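Long-range contacts in blood group a-and b-cleaving endo-beta-galactosidase (Streptococcus pneumoniae, PDB 2YGM), which probably cleaves blood group A and B glycans as an endo-beta-galactosidase, and carries in this fragment two NPCBM-type modules, of which one is seen with bound sugar: residues A[248-253]-A[331-336]; A[12-17]-A[69-74]. One frame throughout, in Å; residues are numbered along the deposited sequence.

Contact 1. Residues A[248-253]-A[331-336]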
ATOM      1  N   SER A 248      29.868  -0.758  -9.213  1.00 33.17           N
ATOM      2  CA  SER A 248      31.276  -0.770  -9.585  1.00 33.62           C
ATOM      3  C   SER A 248      31.843   0.639  -9.405  1.00 33.76           C
ATOM      4  O   SER A 248      31.516   1.310  -8.426  1.00 33.79           O
ATOM      5  CB  SER A 248      31.444  -1.306 -11.014  1.00 33.58           C
ATOM      6  OG  SER A 248      32.798  -1.320 -11.420  1.00 34.48           O
ATOM      7  N   ASN A 249      32.664   1.071 -10.348  1.00 34.28           N
ATOM      8  CA  ASN A 249      33.413   2.307 -10.214  1.00 34.85           C
ATOM      9  C   ASN A 249      33.046   3.529 -11.053  1.00 34.78           C
ATOM     10  O   ASN A 249      33.933   4.340 -11.300  1.00 35.17           O
ATOM     11  CB  ASN A 249      34.903   2.022 -10.418  1.00 35.33           C
ATOM     12  CG  ASN A 249      35.238   1.693 -11.859  1.00 36.61           C
ATOM     13  OD1 ASN A 249      35.942   2.445 -12.531  1.00 37.92           O
ATOM     14  ND2 ASN A 249      34.739   0.564 -12.341  1.00 37.86           N
ATOM     15  N   PRO A 250      31.835   3.671 -11.589  1.00 34.76           N
ATOM     16  CA  PRO A 250      30.595   2.953 -11.310  1.00 34.36           C
ATOM     17  C   PRO A 250      30.340   1.799 -12.270  1.00 34.10           C
ATOM     18  O   PRO A 250      31.134   1.560 -13.181  1.00 34.16           O
ATOM     19  CB  PRO A 250      29.538   4.031 -11.535  1.00 34.38           C
ATOM     20  CG  PRO A 250      30.102   4.853 -12.673  1.00 34.71           C
ATOM     21  CD  PRO A 250      31.617   4.726 -12.603  1.00 34.64           C
ATOM     22  N   SER A 251      29.256   1.068 -12.027  1.00 33.71           N
ATOM     23  CA  SER A 251      28.625   0.276 -13.068  1.00 33.25           C
ATOM     24  C   SER A 251      27.512   1.154 -13.624  1.00 33.12           C
ATOM     25  O   SER A 251      27.081   2.101 -12.963  1.00 33.35           O
ATOM     26  CB  SER A 251      28.067  -1.029 -12.510  1.00 33.02           C
ATOM     27  OG  SER A 251      27.144  -0.788 -11.467  1.00 33.10           O
ATOM     28  N   SER A 252      27.057   0.867 -14.837  1.00 32.88           N
ATOM     29  CA  SER A 252      26.050   1.715 -15.465  1.00 32.76           C
ATOM     30  C   SER A 252      25.051   0.941 -16.312  1.00 32.73           C
ATOM     31  O   SER A 252      25.364  -0.122 -16.853  1.00 32.51           O
ATOM     32  CB  SER A 252      26.715   2.815 -16.301  1.00 32.76           C
ATOM     33  OG  SER A 252      25.743   3.620 -16.947  1.00 32.71           O
ATOM     34  N   ILE A 253      23.837   1.484 -16.396  1.00 32.69           N
ATOM     35  CA  ILE A 253      22.810   0.976 -17.294  1.00 32.63           C
ATOM     36  C   ILE A 253      22.297   2.155 -18.115  1.00 32.87           C
ATOM     37  O   ILE A 253      21.911   3.189 -17.559  1.00 32.75           O
ATOM     38  CB  ILE A 253      21.642   0.278 -16.543  1.00 32.70           C
ATOM     39  CG1 ILE A 253      22.174  -0.662 -15.455  1.00 31.92           C
ATOM     40  CG2 ILE A 253      20.759  -0.496 -17.538  1.00 32.39           C
ATOM     41  CD1 ILE A 253      21.110  -1.266 -14.562  1.00 30.63           C
ATOM     42  N   LYS A 331      23.806   5.042 -12.543  1.00 33.86           N
ATOM     43  CA  LYS A 331      25.181   4.747 -12.124  1.00 34.45           C
ATOM     44  C   LYS A 331      25.299   4.330 -10.657  1.00 34.71           C
ATOM     45  O   LYS A 331      24.909   5.072  -9.746  1.00 34.48           O
ATOM     46  CB  LYS A 331      26.102   5.939 -12.428  1.00 34.53           C
ATOM     47  CG  LYS A 331      26.253   6.234 -13.922  1.00 34.90           C
ATOM     48  CD  LYS A 331      27.187   7.404 -14.180  1.00 35.50           C
ATOM     49  CE  LYS A 331      27.254   7.736 -15.670  1.00 35.94           C
ATOM     50  NZ  LYS A 331      28.101   8.937 -15.931  1.00 36.52           N
ATOM     51  N   SER A 332      25.859   3.142 -10.447  1.00 35.21           N
ATOM     52  CA  SER A 332      26.008   2.567  -9.113  1.00 35.94           C
ATOM     53  C   SER A 332      27.480   2.485  -8.681  1.00 36.34           C
ATOM     54  O   SER A 332      28.295   1.822  -9.329  1.00 36.23           O
ATOM     55  CB  SER A 332      25.347   1.188  -9.064  1.00 35.92           C
ATOM     56  OG  SER A 332      24.000   1.258  -9.504  1.00 36.19           O
ATOM     57  N   TYR A 333      27.789   3.153  -7.571  1.00 37.02           N
ATOM     58  CA  TYR A 333      29.161   3.328  -7.074  1.00 37.81           C
ATOM     59  C   TYR A 333      29.472   2.468  -5.844  1.00 38.25           C
ATOM     60  O   TYR A 333      28.792   2.580  -4.826  1.00 38.25           O
ATOM     61  CB  TYR A 333      29.395   4.803  -6.725  1.00 37.59           C
ATOM     62  CG  TYR A 333      29.441   5.718  -7.920  1.00 37.69           C
ATOM     63  CD1 TYR A 333      28.265   6.129  -8.557  1.00 37.54           C
ATOM     64  CD2 TYR A 333      30.657   6.178  -8.417  1.00 37.37           C
ATOM     65  CE1 TYR A 333      28.305   6.970  -9.659  1.00 37.50           C
ATOM     66  CE2 TYR A 333      30.708   7.021  -9.523  1.00 37.50           C
ATOM     67  CZ  TYR A 333      29.528   7.408 -10.136  1.00 37.20           C
ATOM     68  OH  TYR A 333      29.574   8.238 -11.221  1.00 36.99           O
ATOM     69  N   SER A 334      30.514   1.639  -5.948  1.00 39.20           N
ATOM     70  CA  SER A 334      30.974   0.745  -4.862  1.00 40.12           C
ATOM     71  C   SER A 334      31.368   1.477  -3.592  1.00 40.76           C
ATOM     72  O   SER A 334      31.929   2.569  -3.644  1.00 40.76           O
ATOM     73  CB  SER A 334      32.182  -0.082  -5.311  1.00 39.98           C
ATOM     74  OG  SER A 334      31.815  -1.125  -6.192  1.00 40.47           O
ATOM     75  N   GLY A 335      31.086   0.850  -2.451  1.00 41.84           N
ATOM     76  CA  GLY A 335      31.516   1.364  -1.152  1.00 42.96           C
ATOM     77  C   GLY A 335      33.013   1.221  -0.928  1.00 43.85           C
ATOM     78  O   GLY A 335      33.580   1.917  -0.084  1.00 44.05           O
ATOM     79  N   LYS A 336      33.638   0.300  -1.666  1.00 44.62           N
ATOM     80  CA  LYS A 336      35.102   0.126  -1.707  1.00 45.64           C
ATOM     81  C   LYS A 336      35.758  -0.588  -0.506  1.00 46.07           C
ATOM     82  O   LYS A 336      36.883  -1.081  -0.626  1.00 46.11           O
ATOM     83  CB  LYS A 336      35.819   1.463  -1.987  1.00 45.87           C
ATOM     84  CG  LYS A 336      36.256   1.683  -3.438  1.00 46.92           C
ATOM     85  CD  LYS A 336      35.126   2.221  -4.321  1.00 48.78           C
ATOM     86  CE  LYS A 336      35.673   2.853  -5.604  1.00 49.55           C
ATOM     87  NZ  LYS A 336      34.591   3.141  -6.596  1.00 50.87           N
TER
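Pro-250 lays its ring over one face of the Tyr-333 phenol. Pro-250 CB stands 3.6 Å from the Tyr-333 ring centroid and only 8° off the ring normal, which is the geometry of a CH-pi contact. Farther out, Pro-250 CG lies 3.6 Å from Tyr-333 CZ. The two side chains run alongside each other and point the same way. With Tyr-333 CG anti to its own carbonyl carbon (chi1 -69°), the phenol turns back under the proline. The hydroxyl is hydrogen-bonded to Glu-289 and the ring makes a cation-pi contact with Lys-287, so strand 285-292 holds Tyr-333 as well. A cis peptide bond precedes Pro-250, and around it the backbone departs from a regular ladder.

The pairing itself is antiparallel: the axes of 251-253 and 331-334 run at 167° to each other within the five-stranded sheet of the second NPCBM/NEW2 module, where strand 251-256 lies between 199-200 and 327-334. Ser-251 and Ser-332 form a hydrogen-bonded pair, with Ser-332 N donating to Ser-251 O and Ser-251 N to Ser-332 O. Ser-332 O also accepts from Ser-248 N at 3.0 Å, and its two donors arrive from opposite faces of the carbonyl plane. One carbonyl thus bridges the chain before and after the cis proline. Beyond it, Ser-334 N donates to Ser-248 O at 2.7 Å.

On the face bearing Ser-252 and Lys-331, Lys-331 CB lies 4.0 Å from Pro-250 CB, and the extended lysine chain then leads outward. Next to the cis peptide bond, Asn-249 ND2 donates to Ser-248 OG at 2.9 Å with the acceptor close to the amide plane.

Contact 2. Residues A[12-17]-A[69-74]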
ATOM      1  N   MET A  12      -5.958   4.018   9.067  1.00 55.17           N
ATOM      2  CA  MET A  12      -6.006   5.336   9.703  1.00 55.02           C
ATOM      3  C   MET A  12      -6.213   5.229  11.213  1.00 54.83           C
ATOM      4  O   MET A  12      -6.292   4.128  11.770  1.00 54.83           O
ATOM      5  CB  MET A  12      -7.134   6.186   9.114  1.00 55.00           C
ATOM      6  CG  MET A  12      -7.056   6.449   7.630  1.00 55.16           C
ATOM      7  SD  MET A  12      -8.308   7.660   7.176  1.00 55.61           S
ATOM      8  CE  MET A  12      -8.972   6.890   5.707  1.00 56.22           C
ATOM      9  N   ASP A  13      -6.304   6.384  11.866  1.00 54.62           N
ATOM     10  CA  ASP A  13      -6.633   6.446  13.281  1.00 54.46           C
ATOM     11  C   ASP A  13      -8.001   7.076  13.479  1.00 54.29           C
ATOM     12  O   ASP A  13      -8.270   8.172  12.977  1.00 54.31           O
ATOM     13  CB  ASP A  13      -5.576   7.238  14.053  1.00 54.50           C
ATOM     14  CG  ASP A  13      -4.250   6.507  14.146  1.00 54.76           C
ATOM     15  OD1 ASP A  13      -4.224   5.365  14.657  1.00 54.63           O
ATOM     16  OD2 ASP A  13      -3.232   7.084  13.710  1.00 55.10           O
ATOM     17  N   TRP A  14      -8.866   6.370  14.201  1.00 53.97           N
ATOM     18  CA  TRP A  14     -10.143   6.931  14.611  1.00 53.69           C
ATOM     19  C   TRP A  14      -9.946   7.890  15.781  1.00 53.54           C
ATOM     20  O   TRP A  14      -9.143   7.628  16.677  1.00 53.56           O
ATOM     21  CB  TRP A  14     -11.150   5.829  14.969  1.00 53.66           C
ATOM     22  CG  TRP A  14     -10.710   4.855  16.037  1.00 53.52           C
ATOM     23  CD1 TRP A  14     -10.457   5.131  17.351  1.00 53.24           C
ATOM     24  CD2 TRP A  14     -10.519   3.442  15.883  1.00 53.45           C
ATOM     25  NE1 TRP A  14     -10.098   3.986  18.018  1.00 53.30           N
ATOM     26  CE2 TRP A  14     -10.129   2.933  17.142  1.00 53.44           C
ATOM     27  CE3 TRP A  14     -10.630   2.559  14.802  1.00 53.37           C
ATOM     28  CZ2 TRP A  14      -9.852   1.578  17.352  1.00 53.37           C
ATOM     29  CZ3 TRP A  14     -10.352   1.212  15.008  1.00 53.69           C
ATOM     30  CH2 TRP A  14      -9.967   0.736  16.276  1.00 53.64           C
ATOM     31  N   SER A  15     -10.671   9.004  15.760  1.00 53.26           N
ATOM     32  CA  SER A  15     -10.645   9.957  16.867  1.00 52.97           C
ATOM     33  C   SER A  15     -11.454   9.429  18.056  1.00 52.83           C
ATOM     34  O   SER A  15     -11.245   9.850  19.197  1.00 52.80           O
ATOM     35  CB  SER A  15     -11.169  11.321  16.419  1.00 52.86           C
ATOM     36  OG  SER A  15     -12.502  11.223  15.954  1.00 53.02           O
ATOM     37  N   SER A  16     -12.374   8.504  17.771  1.00 52.54           N
ATOM     38  CA  SER A  16     -13.180   7.821  18.790  1.00 52.14           C
ATOM     39  C   SER A  16     -13.805   6.545  18.224  1.00 51.80           C
ATOM     40  O   SER A  16     -14.033   6.440  17.016  1.00 51.66           O
ATOM     41  CB  SER A  16     -14.277   8.743  19.327  1.00 52.19           C
ATOM     42  OG  SER A  16     -15.066   9.255  18.267  1.00 52.55           O
ATOM     43  N   ALA A  17     -14.085   5.586  19.106  1.00 51.47           N
ATOM     44  CA  ALA A  17     -14.666   4.298  18.719  1.00 51.04           C
ATOM     45  C   ALA A  17     -15.355   3.616  19.897  1.00 50.80           C
ATOM     46  O   ALA A  17     -14.722   3.331  20.916  1.00 50.84           O
ATOM     47  CB  ALA A  17     -13.598   3.379  18.126  1.00 50.96           C
ATOM     48  N   SER A  69     -23.384   2.135  18.277  1.00 45.79           N
ATOM     49  CA  SER A  69     -21.927   2.030  18.231  1.00 45.83           C
ATOM     50  C   SER A  69     -21.439   3.027  17.200  1.00 45.88           C
ATOM     51  O   SER A  69     -21.983   3.100  16.097  1.00 45.91           O
ATOM     52  CB  SER A  69     -21.489   0.622  17.825  1.00 45.82           C
ATOM     53  OG  SER A  69     -20.172   0.622  17.290  1.00 45.74           O
ATOM     54  N   VAL A  70     -20.422   3.804  17.559  1.00 45.97           N
ATOM     55  CA  VAL A  70     -19.927   4.855  16.676  1.00 46.10           C
ATOM     56  C   VAL A  70     -18.412   4.769  16.514  1.00 46.39           C
ATOM     57  O   VAL A  70     -17.679   4.647  17.498  1.00 46.51           O
ATOM     58  CB  VAL A  70     -20.353   6.280  17.158  1.00 45.99           C
ATOM     59  CG1 VAL A  70     -19.986   7.344  16.127  1.00 45.92           C
ATOM     60  CG2 VAL A  70     -21.843   6.342  17.452  1.00 45.64           C
ATOM     61  N   ILE A  71     -17.961   4.804  15.263  1.00 46.71           N
ATOM     62  CA  ILE A  71     -16.546   4.945  14.936  1.00 47.11           C
ATOM     63  C   ILE A  71     -16.397   6.239  14.141  1.00 47.52           C
ATOM     64  O   ILE A  71     -17.008   6.400  13.081  1.00 47.59           O
ATOM     65  CB  ILE A  71     -15.998   3.739  14.114  1.00 47.10           C
ATOM     66  CG1 ILE A  71     -16.194   2.413  14.859  1.00 47.14           C
ATOM     67  CG2 ILE A  71     -14.525   3.922  13.792  1.00 46.97           C
ATOM     68  CD1 ILE A  71     -17.336   1.564  14.334  1.00 47.36           C
ATOM     69  N   SER A  72     -15.599   7.167  14.662  1.00 48.11           N
ATOM     70  CA  SER A  72     -15.461   8.489  14.050  1.00 48.68           C
ATOM     71  C   SER A  72     -14.053   8.756  13.540  1.00 49.02           C
ATOM     72  O   SER A  72     -13.069   8.424  14.202  1.00 49.09           O
ATOM     73  CB  SER A  72     -15.870   9.586  15.031  1.00 48.57           C
ATOM     74  OG  SER A  72     -17.245   9.494  15.349  1.00 48.97           O
ATOM     75  N   TYR A  73     -13.973   9.367  12.360  1.00 49.40           N
ATOM     76  CA  TYR A  73     -12.697   9.742  11.764  1.00 49.78           C
ATOM     77  C   TYR A  73     -12.622  11.236  11.486  1.00 50.07           C
ATOM     78  O   TYR A  73     -13.562  11.829  10.957  1.00 50.13           O
ATOM     79  CB  TYR A  73     -12.459   8.966  10.470  1.00 49.68           C
ATOM     80  CG  TYR A  73     -12.223   7.491  10.679  1.00 49.74           C
ATOM     81  CD1 TYR A  73     -10.936   6.998  10.896  1.00 49.36           C
ATOM     82  CD2 TYR A  73     -13.283   6.585  10.657  1.00 49.22           C
ATOM     83  CE1 TYR A  73     -10.709   5.641  11.086  1.00 49.01           C
ATOM     84  CE2 TYR A  73     -13.065   5.225  10.848  1.00 48.95           C
ATOM     85  CZ  TYR A  73     -11.776   4.762  11.062  1.00 48.80           C
ATOM     86  OH  TYR A  73     -11.549   3.417  11.252  1.00 49.12           O
ATOM     87  N   ASP A  74     -11.499  11.835  11.866  1.00 50.49           N
ATOM     88  CA  ASP A  74     -11.213  13.224  11.537  1.00 50.88           C
ATOM     89  C   ASP A  74     -10.647  13.297  10.123  1.00 50.97           C
ATOM     90  O   ASP A  74      -9.583  12.734   9.842  1.00 51.01           O
ATOM     91  CB  ASP A  74     -10.222  13.817  12.541  1.00 50.92           C
ATOM     92  CG  ASP A  74     -10.017  15.309  12.349  1.00 51.33           C
ATOM     93  OD1 ASP A  74      -9.724  15.743  11.212  1.00 51.14           O
ATOM     94  OD2 ASP A  74     -10.141  16.050  13.351  1.00 52.16           O
TER
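The margin of the five-stranded antiparallel sheet in the first NPCBM/NEW2 module is formed here, where residues 12-17, which include the short strand 16-17, lie against strand 69-74. Ser-16 and Ser-72 are a hydrogen-bonded pair: Ser-72 N points to Ser-16 O at 2.9 Å, almost straight at 176°. Ser-15 N also donates to Ser-72 O at 2.9 Å, but the bond is bent to 135°, and Ser-15 OG adds a weak one to the same oxygen. Next along, Ala-17 and Ile-71 make a non-hydrogen-bonded pair.

Around Trp-14 the aromatic groups take over. Trp-14 CB sits over one face of the Tyr-73 ring, offset toward the rim and 4.2 Å from the centroid, a CH-pi contact. The indole starts between the backbone N and the carbonyl carbon (chi1 56°), which carries it past the phenol, not onto it; Tyr-73 OH then comes to the indole edge, 3.8 Å from Trp-14 CE3. Ala-17 CB rests on one indole face, and Lys-30 makes a cation-pi contact with the ring. Met-12 SD approaches Tyr-73 obliquely, a Met-aromatic contact with the sulfur 5.5 Å from the centroid.

With two backbone bonds, one of them bent, apolar and CH-pi contacts to Tyr-73 probably contribute much of the cohesion, alongside Lys-30, which also bonds Met-12 O.

Contacts 1 and 2 occupy corresponding sheets of the two NPCBM/NEW2 modules, each with strand order 1-2-5-3-4, but not the same strand pair: contact 2 joins the first strand to the second, whereas 248-253 with 331-336 joins the second to the fifth. Their centres lie about 49 Å apart on opposite sides of the chain's centre, without touching. Contact 1 is a surface contact near a bound sodium ion, with four backbone hydrogen bonds across it; contact 2, partly buried, has two, one of them bent, and adds a methionine sulfur and an indole. Both place aliphatic carbon over a tyrosine face, centred for the proline and offset for the tryptophan.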